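Local coordinates for periplasmic binding protein (Pseudomonas aeruginosa, PDB 2R79) that binds heme in the periplasm and probably delivers it to an uptake transporter of the inner membrane, at residues Gln3-Val17 / Lys24-Leu38. Numbering follows the deposited sequence.
Sequences QRWVSAGGSLSEWVV and KLVGVDTTSQHPQAL
Trp-5 and Ser-7 pair in parallel with strand 25-28 and the residues flanking it through four good backbone hydrogen bonds: Trp-5 N to Lys-24 O, Val-26 N to Trp-5 O, Ser-7 N to Gly-27 O and Asp-29 N to Ser-7 O. Gly-27 N also reaches Trp-5 O, weakly, beside Val-26 N; this is the beta bulge that shifts the register by one. CG1 of Val-26 lies over one face of the Arg-4 guanidinium, 3.3 Å from CZ.

Beyond the strands, the Asp-29 carboxylate takes four hydrogen bonds. Its OD1 receives Gly-9 N (2.7 Å) on one face of its plane and Ser-32 OG on the other. OD2 accepts Thr-31 N, forming an Asx turn, and Thr-31 OG1 on its syn lone pair. With chi1 at 76°, Asp-29 CG sits between its own N and carbonyl carbon, swung toward the start of helix 10-18. Ser-13 OG lies 2.8 Å from Ser-32 OG, and a water links Gly-10 O to His-34 O.

Between helix 10-18 and the sheet, Leu-25 CG meets Val-16 CG1 at 3.8 Å, while CG2 of Val-17 touches Pro-35 CD and Leu-38 CD1 of the chain after the turn.

Strand 5-7, helix 10-18 and strand 25-28 form a beta-alpha-beta unit of the parallel sheet; the turn after it carries Thr-31, which touches heme beside the axial ligand Tyr-46.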
ATOM      1  N   GLN A   3      -6.428  32.537 -21.549  1.00 37.95           N
ATOM      2  CA  GLN A   3      -6.397  31.097 -21.790  1.00 37.96           C
ATOM      3  C   GLN A   3      -5.299  30.371 -21.026  1.00 37.14           C
ATOM      4  O   GLN A   3      -5.452  29.203 -20.672  1.00 38.16           O
ATOM      5  CB  GLN A   3      -6.231  30.817 -23.281  1.00 39.25           C
ATOM      6  CG  GLN A   3      -7.370  31.333 -24.126  1.00 40.48           C
ATOM      7  CD  GLN A   3      -8.705  30.786 -23.685  1.00 42.25           C
ATOM      8  OE1 GLN A   3      -8.928  29.576 -23.703  1.00 42.91           O
ATOM      9  NE2 GLN A   3      -9.606  31.676 -23.282  1.00 43.14           N
ATOM     10  N   ARG A   4      -4.183  31.051 -20.794  1.00 36.39           N
ATOM     11  CA  ARG A   4      -3.077  30.448 -20.062  1.00 35.80           C
ATOM     12  C   ARG A   4      -2.896  31.168 -18.731  1.00 34.44           C
ATOM     13  O   ARG A   4      -2.523  32.339 -18.688  1.00 33.39           O
ATOM     14  CB  ARG A   4      -1.784  30.521 -20.876  1.00 37.65           C
ATOM     15  CG  ARG A   4      -1.875  29.909 -22.277  1.00 40.05           C
ATOM     16  CD  ARG A   4      -0.493  29.496 -22.779  1.00 41.62           C
ATOM     17  NE  ARG A   4      -0.280  28.058 -22.620  1.00 43.99           N
ATOM     18  CZ  ARG A   4       0.860  27.503 -22.223  1.00 43.01           C
ATOM     19  NH1 ARG A   4       1.905  28.262 -21.935  1.00 37.78           N
ATOM     20  NH2 ARG A   4       0.955  26.182 -22.118  1.00 46.28           N
ATOM     21  N   TRP A   5      -3.162  30.450 -17.648  1.00 32.94           N
ATOM     22  CA  TRP A   5      -3.064  31.006 -16.303  1.00 32.36           C
ATOM     23  C   TRP A   5      -1.934  30.420 -15.473  1.00 32.01           C
ATOM     24  O   TRP A   5      -1.646  29.227 -15.542  1.00 32.50           O
ATOM     25  CB  TRP A   5      -4.352  30.743 -15.521  1.00 30.07           C
ATOM     26  CG  TRP A   5      -5.594  31.380 -16.039  1.00 29.93           C
ATOM     27  CD1 TRP A   5      -6.054  31.375 -17.324  1.00 29.85           C
ATOM     28  CD2 TRP A   5      -6.600  32.034 -15.256  1.00 28.60           C
ATOM     29  NE1 TRP A   5      -7.288  31.980 -17.390  1.00 29.23           N
ATOM     30  CE2 TRP A   5      -7.646  32.394 -16.133  1.00 28.95           C
ATOM     31  CE3 TRP A   5      -6.719  32.346 -13.895  1.00 28.07           C
ATOM     32  CZ2 TRP A   5      -8.798  33.053 -15.695  1.00 29.77           C
ATOM     33  CZ3 TRP A   5      -7.865  33.000 -13.457  1.00 29.22           C
ATOM     34  CH2 TRP A   5      -8.893  33.346 -14.357  1.00 29.25           C
ATOM     35  N   VAL A   6      -1.302  31.274 -14.682  1.00 31.98           N
ATOM     36  CA  VAL A   6      -0.269  30.845 -13.757  1.00 32.99           C
ATOM     37  C   VAL A   6      -0.828  31.342 -12.426  1.00 34.56           C
ATOM     38  O   VAL A   6      -1.234  32.502 -12.314  1.00 34.26           O
ATOM     39  CB  VAL A   6       1.091  31.492 -14.051  1.00 32.13           C
ATOM     40  CG1 VAL A   6       2.011  31.336 -12.853  1.00 28.56           C
ATOM     41  CG2 VAL A   6       1.717  30.818 -15.259  1.00 31.25           C
ATOM     42  N   SER A   7      -0.880  30.465 -11.430  1.00 33.35           N
ATOM     43  CA  SER A   7      -1.446  30.850 -10.150  1.00 34.47           C
ATOM     44  C   SER A   7      -0.534  30.666  -8.948  1.00 34.81           C
ATOM     45  O   SER A   7       0.088  29.610  -8.774  1.00 34.37           O
ATOM     46  CB  SER A   7      -2.751  30.086  -9.923  1.00 33.74           C
ATOM     47  OG  SER A   7      -3.313  30.411  -8.667  1.00 36.64           O
ATOM     48  N   ALA A   8      -0.478  31.706  -8.120  1.00 33.67           N
ATOM     49  CA  ALA A   8       0.327  31.718  -6.904  1.00 32.92           C
ATOM     50  C   ALA A   8      -0.606  31.856  -5.707  1.00 33.43           C
ATOM     51  O   ALA A   8      -1.336  32.837  -5.587  1.00 33.12           O
ATOM     52  CB  ALA A   8       1.301  32.876  -6.937  1.00 33.01           C
ATOM     53  N   GLY A   9      -0.578  30.864  -4.821  1.00 34.90           N
ATOM     54  CA  GLY A   9      -1.440  30.883  -3.652  1.00 33.82           C
ATOM     55  C   GLY A   9      -2.372  29.686  -3.684  1.00 33.96           C
ATOM     56  O   GLY A   9      -3.324  29.656  -4.460  1.00 34.33           O
ATOM     57  N   GLY A  10      -2.092  28.701  -2.837  1.00 33.12           N
ATOM     58  CA  GLY A  10      -2.895  27.491  -2.780  1.00 33.08           C
ATOM     59  C   GLY A  10      -4.396  27.608  -3.001  1.00 31.85           C
ATOM     60  O   GLY A  10      -4.934  27.024  -3.941  1.00 31.17           O
ATOM     61  N   SER A  11      -5.076  28.353  -2.137  1.00 31.19           N
ATOM     62  CA  SER A  11      -6.522  28.511  -2.242  1.00 29.53           C
ATOM     63  C   SER A  11      -7.015  29.108  -3.553  1.00 28.61           C
ATOM     64  O   SER A  11      -8.088  28.745  -4.023  1.00 29.22           O
ATOM     65  CB  SER A  11      -7.044  29.329  -1.062  1.00 30.14           C
ATOM     66  OG  SER A  11      -6.893  28.593   0.140  1.00 30.98           O
ATOM     67  N   LEU A  12      -6.255  30.029  -4.139  1.00 26.84           N
ATOM     68  CA  LEU A  12      -6.653  30.622  -5.411  1.00 25.17           C
ATOM     69  C   LEU A  12      -6.702  29.523  -6.479  1.00 26.19           C
ATOM     70  O   LEU A  12      -7.674  29.410  -7.231  1.00 24.28           O
ATOM     71  CB  LEU A  12      -5.653  31.698  -5.827  1.00 26.24           C
ATOM     72  CG  LEU A  12      -6.118  33.152  -5.730  1.00 30.26           C
ATOM     73  CD1 LEU A  12      -6.711  33.414  -4.357  1.00 30.59           C
ATOM     74  CD2 LEU A  12      -4.944  34.085  -6.002  1.00 29.85           C
ATOM     75  N   SER A  13      -5.647  28.714  -6.532  1.00 25.02           N
ATOM     76  CA  SER A  13      -5.558  27.623  -7.493  1.00 25.67           C
ATOM     77  C   SER A  13      -6.715  26.647  -7.335  1.00 24.26           C
ATOM     78  O   SER A  13      -7.280  26.179  -8.324  1.00 23.27           O
ATOM     79  CB  SER A  13      -4.232  26.875  -7.326  1.00 25.94           C
ATOM     80  OG  SER A  13      -3.137  27.720  -7.614  1.00 28.71           O
ATOM     81  N   GLU A  14      -7.055  26.330  -6.090  1.00 22.83           N
ATOM     82  CA  GLU A  14      -8.157  25.412  -5.837  1.00 23.71           C
ATOM     83  C   GLU A  14      -9.443  25.985  -6.408  1.00 22.16           C
ATOM     84  O   GLU A  14     -10.254  25.256  -6.971  1.00 20.25           O
ATOM     85  CB  GLU A  14      -8.351  25.176  -4.340  1.00 25.08           C
ATOM     86  CG  GLU A  14      -7.211  24.485  -3.646  1.00 27.88           C
ATOM     87  CD  GLU A  14      -7.586  24.044  -2.244  1.00 31.34           C
ATOM     88  OE1 GLU A  14      -8.467  23.167  -2.116  1.00 31.62           O
ATOM     89  OE2 GLU A  14      -7.008  24.578  -1.272  1.00 31.53           O
ATOM     90  N   TRP A  15      -9.630  27.293  -6.246  1.00 21.83           N
ATOM     91  CA  TRP A  15     -10.835  27.945  -6.748  1.00 23.45           C
ATOM     92  C   TRP A  15     -10.920  27.895  -8.263  1.00 22.91           C
ATOM     93  O   TRP A  15     -11.980  27.606  -8.805  1.00 23.75           O
ATOM     94  CB  TRP A  15     -10.918  29.391  -6.254  1.00 21.56           C
ATOM     95  CG  TRP A  15     -11.511  29.486  -4.891  1.00 23.49           C
ATOM     96  CD1 TRP A  15     -10.955  30.077  -3.793  1.00 23.07           C
ATOM     97  CD2 TRP A  15     -12.770  28.950  -4.465  1.00 23.02           C
ATOM     98  NE1 TRP A  15     -11.788  29.938  -2.708  1.00 22.66           N
ATOM     99  CE2 TRP A  15     -12.908  29.253  -3.091  1.00 23.46           C
ATOM    100  CE3 TRP A  15     -13.795  28.242  -5.110  1.00 22.14           C
ATOM    101  CZ2 TRP A  15     -14.033  28.874  -2.348  1.00 23.28           C
ATOM    102  CZ3 TRP A  15     -14.914  27.865  -4.373  1.00 22.36           C
ATOM    103  CH2 TRP A  15     -15.023  28.183  -3.005  1.00 23.16           C
ATOM    104  N   VAL A  16      -9.810  28.167  -8.942  1.00 22.46           N
ATOM    105  CA  VAL A  16      -9.789  28.117 -10.398  1.00 23.76           C
ATOM    106  C   VAL A  16     -10.243  26.728 -10.838  1.00 24.54           C
ATOM    107  O   VAL A  16     -11.102  26.589 -11.713  1.00 26.63           O
ATOM    108  CB  VAL A  16      -8.371  28.390 -10.956  1.00 23.52           C
ATOM    109  CG1 VAL A  16      -8.325  28.076 -12.443  1.00 23.20           C
ATOM    110  CG2 VAL A  16      -7.991  29.848 -10.727  1.00 22.38           C
ATOM    111  N   VAL A  17      -9.674  25.699 -10.225  1.00 23.67           N
ATOM    112  CA  VAL A  17     -10.051  24.334 -10.558  1.00 23.15           C
ATOM    113  C   VAL A  17     -11.527  24.098 -10.234  1.00 25.20           C
ATOM    114  O   VAL A  17     -12.277  23.557 -11.049  1.00 26.26           O
ATOM    115  CB  VAL A  17      -9.200  23.310  -9.779  1.00 21.96           C
ATOM    116  CG1 VAL A  17      -9.787  21.920  -9.938  1.00 20.14           C
ATOM    117  CG2 VAL A  17      -7.767  23.321 -10.295  1.00 20.44           C
ATOM    118  N   LYS A  24      -6.954  25.563 -17.959  1.00 29.80           N
ATOM    119  CA  LYS A  24      -6.364  26.844 -18.303  1.00 29.77           C
ATOM    120  C   LYS A  24      -5.130  27.158 -17.466  1.00 30.00           C
ATOM    121  O   LYS A  24      -4.412  28.109 -17.756  1.00 29.10           O
ATOM    122  CB  LYS A  24      -7.400  27.959 -18.174  1.00 32.09           C
ATOM    123  CG  LYS A  24      -8.477  27.868 -19.237  1.00 34.37           C
ATOM    124  CD  LYS A  24      -9.457  29.016 -19.164  1.00 38.05           C
ATOM    125  CE  LYS A  24     -10.443  28.941 -20.319  1.00 38.49           C
ATOM    126  NZ  LYS A  24     -11.547  29.923 -20.157  1.00 42.50           N
ATOM    127  N   LEU A  25      -4.887  26.350 -16.436  1.00 29.77           N
ATOM    128  CA  LEU A  25      -3.724  26.532 -15.568  1.00 29.39           C
ATOM    129  C   LEU A  25      -2.488  25.906 -16.209  1.00 29.61           C
ATOM    130  O   LEU A  25      -2.458  24.703 -16.437  1.00 30.03           O
ATOM    131  CB  LEU A  25      -3.964  25.873 -14.202  1.00 28.27           C
ATOM    132  CG  LEU A  25      -4.859  26.593 -13.189  1.00 28.76           C
ATOM    133  CD1 LEU A  25      -5.081  25.708 -11.962  1.00 25.43           C
ATOM    134  CD2 LEU A  25      -4.208  27.910 -12.791  1.00 27.09           C
ATOM    135  N   VAL A  26      -1.470  26.712 -16.499  1.00 29.65           N
ATOM    136  CA  VAL A  26      -0.252  26.179 -17.099  1.00 30.79           C
ATOM    137  C   VAL A  26       0.906  26.127 -16.108  1.00 31.71           C
ATOM    138  O   VAL A  26       1.952  25.547 -16.394  1.00 34.29           O
ATOM    139  CB  VAL A  26       0.191  26.994 -18.355  1.00 30.78           C
ATOM    140  CG1 VAL A  26      -0.882  26.913 -19.430  1.00 27.39           C
ATOM    141  CG2 VAL A  26       0.480  28.437 -17.980  1.00 30.17           C
ATOM    142  N   GLY A  27       0.715  26.729 -14.939  1.00 30.71           N
ATOM    143  CA  GLY A  27       1.757  26.725 -13.931  1.00 28.96           C
ATOM    144  C   GLY A  27       1.260  27.219 -12.586  1.00 28.48           C
ATOM    145  O   GLY A  27       0.345  28.042 -12.520  1.00 27.97           O
ATOM    146  N   VAL A  28       1.856  26.716 -11.510  1.00 27.03           N
ATOM    147  CA  VAL A  28       1.465  27.118 -10.165  1.00 27.76           C
ATOM    148  C   VAL A  28       2.661  27.182  -9.214  1.00 28.57           C
ATOM    149  O   VAL A  28       3.726  26.623  -9.490  1.00 28.31           O
ATOM    150  CB  VAL A  28       0.425  26.150  -9.576  1.00 26.90           C
ATOM    151  CG1 VAL A  28      -0.782  26.071 -10.490  1.00 26.84           C
ATOM    152  CG2 VAL A  28       1.042  24.778  -9.386  1.00 26.19           C
ATOM    153  N   ASP A  29       2.478  27.873  -8.093  1.00 29.32           N
ATOM    154  CA  ASP A  29       3.536  27.998  -7.105  1.00 29.76           C
ATOM    155  C   ASP A  29       3.516  26.741  -6.239  1.00 29.78           C
ATOM    156  O   ASP A  29       2.572  25.951  -6.299  1.00 29.28           O
ATOM    157  CB  ASP A  29       3.321  29.241  -6.236  1.00 30.22           C
ATOM    158  CG  ASP A  29       2.232  29.042  -5.201  1.00 34.18           C
ATOM    159  OD1 ASP A  29       1.056  28.877  -5.599  1.00 33.76           O
ATOM    160  OD2 ASP A  29       2.557  29.041  -3.991  1.00 32.73           O
ATOM    161  N   THR A  30       4.549  26.570  -5.426  1.00 29.27           N
ATOM    162  CA  THR A  30       4.663  25.397  -4.572  1.00 31.23           C
ATOM    163  C   THR A  30       3.562  25.173  -3.523  1.00 29.81           C
ATOM    164  O   THR A  30       3.399  24.050  -3.045  1.00 29.62           O
ATOM    165  CB  THR A  30       6.034  25.378  -3.860  1.00 31.27           C
ATOM    166  OG1 THR A  30       6.186  26.573  -3.089  1.00 35.16           O
ATOM    167  CG2 THR A  30       7.162  25.300  -4.879  1.00 32.17           C
ATOM    168  N   THR A  31       2.806  26.205  -3.156  1.00 28.87           N
ATOM    169  CA  THR A  31       1.748  26.001  -2.159  1.00 29.18           C
ATOM    170  C   THR A  31       0.475  25.436  -2.780  1.00 28.29           C
ATOM    171  O   THR A  31      -0.474  25.112  -2.066  1.00 30.79           O
ATOM    172  CB  THR A  31       1.364  27.306  -1.412  1.00 29.41           C
ATOM    173  OG1 THR A  31       0.845  28.261  -2.344  1.00 29.29           O
ATOM    174  CG2 THR A  31       2.567  27.890  -0.688  1.00 26.92           C
ATOM    175  N   SER A  32       0.457  25.318  -4.102  1.00 26.55           N
ATOM    176  CA  SER A  32      -0.706  24.791  -4.811  1.00 25.49           C
ATOM    177  C   SER A  32      -0.553  23.286  -4.973  1.00 25.72           C
ATOM    178  O   SER A  32       0.041  22.811  -5.938  1.00 26.17           O
ATOM    179  CB  SER A  32      -0.835  25.467  -6.172  1.00 24.84           C
ATOM    180  OG  SER A  32      -1.023  26.864  -6.015  1.00 23.25           O
ATOM    181  N   GLN A  33      -1.104  22.542  -4.021  1.00 25.11           N
ATOM    182  CA  GLN A  33      -1.003  21.095  -4.012  1.00 24.92           C
ATOM    183  C   GLN A  33      -2.342  20.382  -4.087  1.00 25.48           C
ATOM    184  O   GLN A  33      -2.418  19.162  -3.908  1.00 26.62           O
ATOM    185  CB  GLN A  33      -0.266  20.668  -2.744  1.00 28.03           C
ATOM    186  CG  GLN A  33       1.177  21.155  -2.684  1.00 29.70           C
ATOM    187  CD  GLN A  33       1.753  21.103  -1.282  1.00 33.37           C
ATOM    188  OE1 GLN A  33       1.455  20.193  -0.507  1.00 34.84           O
ATOM    189  NE2 GLN A  33       2.594  22.077  -0.952  1.00 34.63           N
ATOM    190  N   HIS A  34      -3.401  21.138  -4.346  1.00 24.53           N
ATOM    191  CA  HIS A  34      -4.732  20.563  -4.432  1.00 25.14           C
ATOM    192  C   HIS A  34      -5.527  21.218  -5.540  1.00 25.75           C
ATOM    193  O   HIS A  34      -5.603  22.437  -5.614  1.00 26.94           O
ATOM    194  CB  HIS A  34      -5.470  20.723  -3.099  1.00 25.04           C
ATOM    195  CG  HIS A  34      -4.783  20.055  -1.952  1.00 23.39           C
ATOM    196  ND1 HIS A  34      -3.720  20.627  -1.287  1.00 24.64           N
ATOM    197  CD2 HIS A  34      -4.950  18.826  -1.407  1.00 23.94           C
ATOM    198  CE1 HIS A  34      -3.259  19.778  -0.385  1.00 26.11           C
ATOM    199  NE2 HIS A  34      -3.987  18.676  -0.439  1.00 24.17           N
ATOM    200  N   PRO A  35      -6.116  20.410  -6.431  1.00 26.76           N
ATOM    201  CA  PRO A  35      -6.022  18.951  -6.378  1.00 28.29           C
ATOM    202  C   PRO A  35      -4.619  18.417  -6.660  1.00 28.88           C
ATOM    203  O   PRO A  35      -3.741  19.132  -7.143  1.00 27.87           O
ATOM    204  CB  PRO A  35      -7.045  18.501  -7.425  1.00 28.68           C
ATOM    205  CG  PRO A  35      -7.010  19.618  -8.420  1.00 28.27           C
ATOM    206  CD  PRO A  35      -7.015  20.831  -7.519  1.00 27.32           C
ATOM    207  N   GLN A  36      -4.429  17.145  -6.343  1.00 31.20           N
ATOM    208  CA  GLN A  36      -3.167  16.449  -6.523  1.00 34.52           C
ATOM    209  C   GLN A  36      -2.503  16.694  -7.891  1.00 33.77           C
ATOM    210  O   GLN A  36      -1.283  16.849  -7.974  1.00 34.41           O
ATOM    211  CB  GLN A  36      -3.423  14.959  -6.305  1.00 38.41           C
ATOM    212  CG  GLN A  36      -2.206  14.077  -6.248  1.00 45.51           C
ATOM    213  CD  GLN A  36      -2.591  12.618  -6.085  1.00 49.93           C
ATOM    214  OE1 GLN A  36      -3.186  12.231  -5.074  1.00 52.44           O
ATOM    215  NE2 GLN A  36      -2.269  11.802  -7.086  1.00 50.61           N
ATOM    216  N   ALA A  37      -3.304  16.746  -8.952  1.00 31.43           N
ATOM    217  CA  ALA A  37      -2.781  16.959 -10.301  1.00 31.90           C
ATOM    218  C   ALA A  37      -1.967  18.241 -10.467  1.00 31.21           C
ATOM    219  O   ALA A  37      -1.056  18.302 -11.292  1.00 32.10           O
ATOM    220  CB  ALA A  37      -3.924  16.941 -11.308  1.00 32.19           C
ATOM    221  N   LEU A  38      -2.296  19.268  -9.693  1.00 29.72           N
ATOM    222  CA  LEU A  38      -1.579  20.537  -9.771  1.00 29.54           C
ATOM    223  C   LEU A  38      -0.086  20.391  -9.449  1.00 29.42           C
ATOM    224  O   LEU A  38       0.730  21.234  -9.835  1.00 28.28           O
ATOM    225  CB  LEU A  38      -2.229  21.553  -8.826  1.00 28.93           C
ATOM    226  CG  LEU A  38      -3.183  22.592  -9.429  1.00 29.47           C
ATOM    227  CD1 LEU A  38      -4.006  21.999 -10.557  1.00 24.86           C
ATOM    228  CD2 LEU A  38      -4.077  23.139  -8.320  1.00 28.57           C
TER
HETATM  229  O   HOH W   1      -3.731  24.300  -4.888  1.00 24.28           O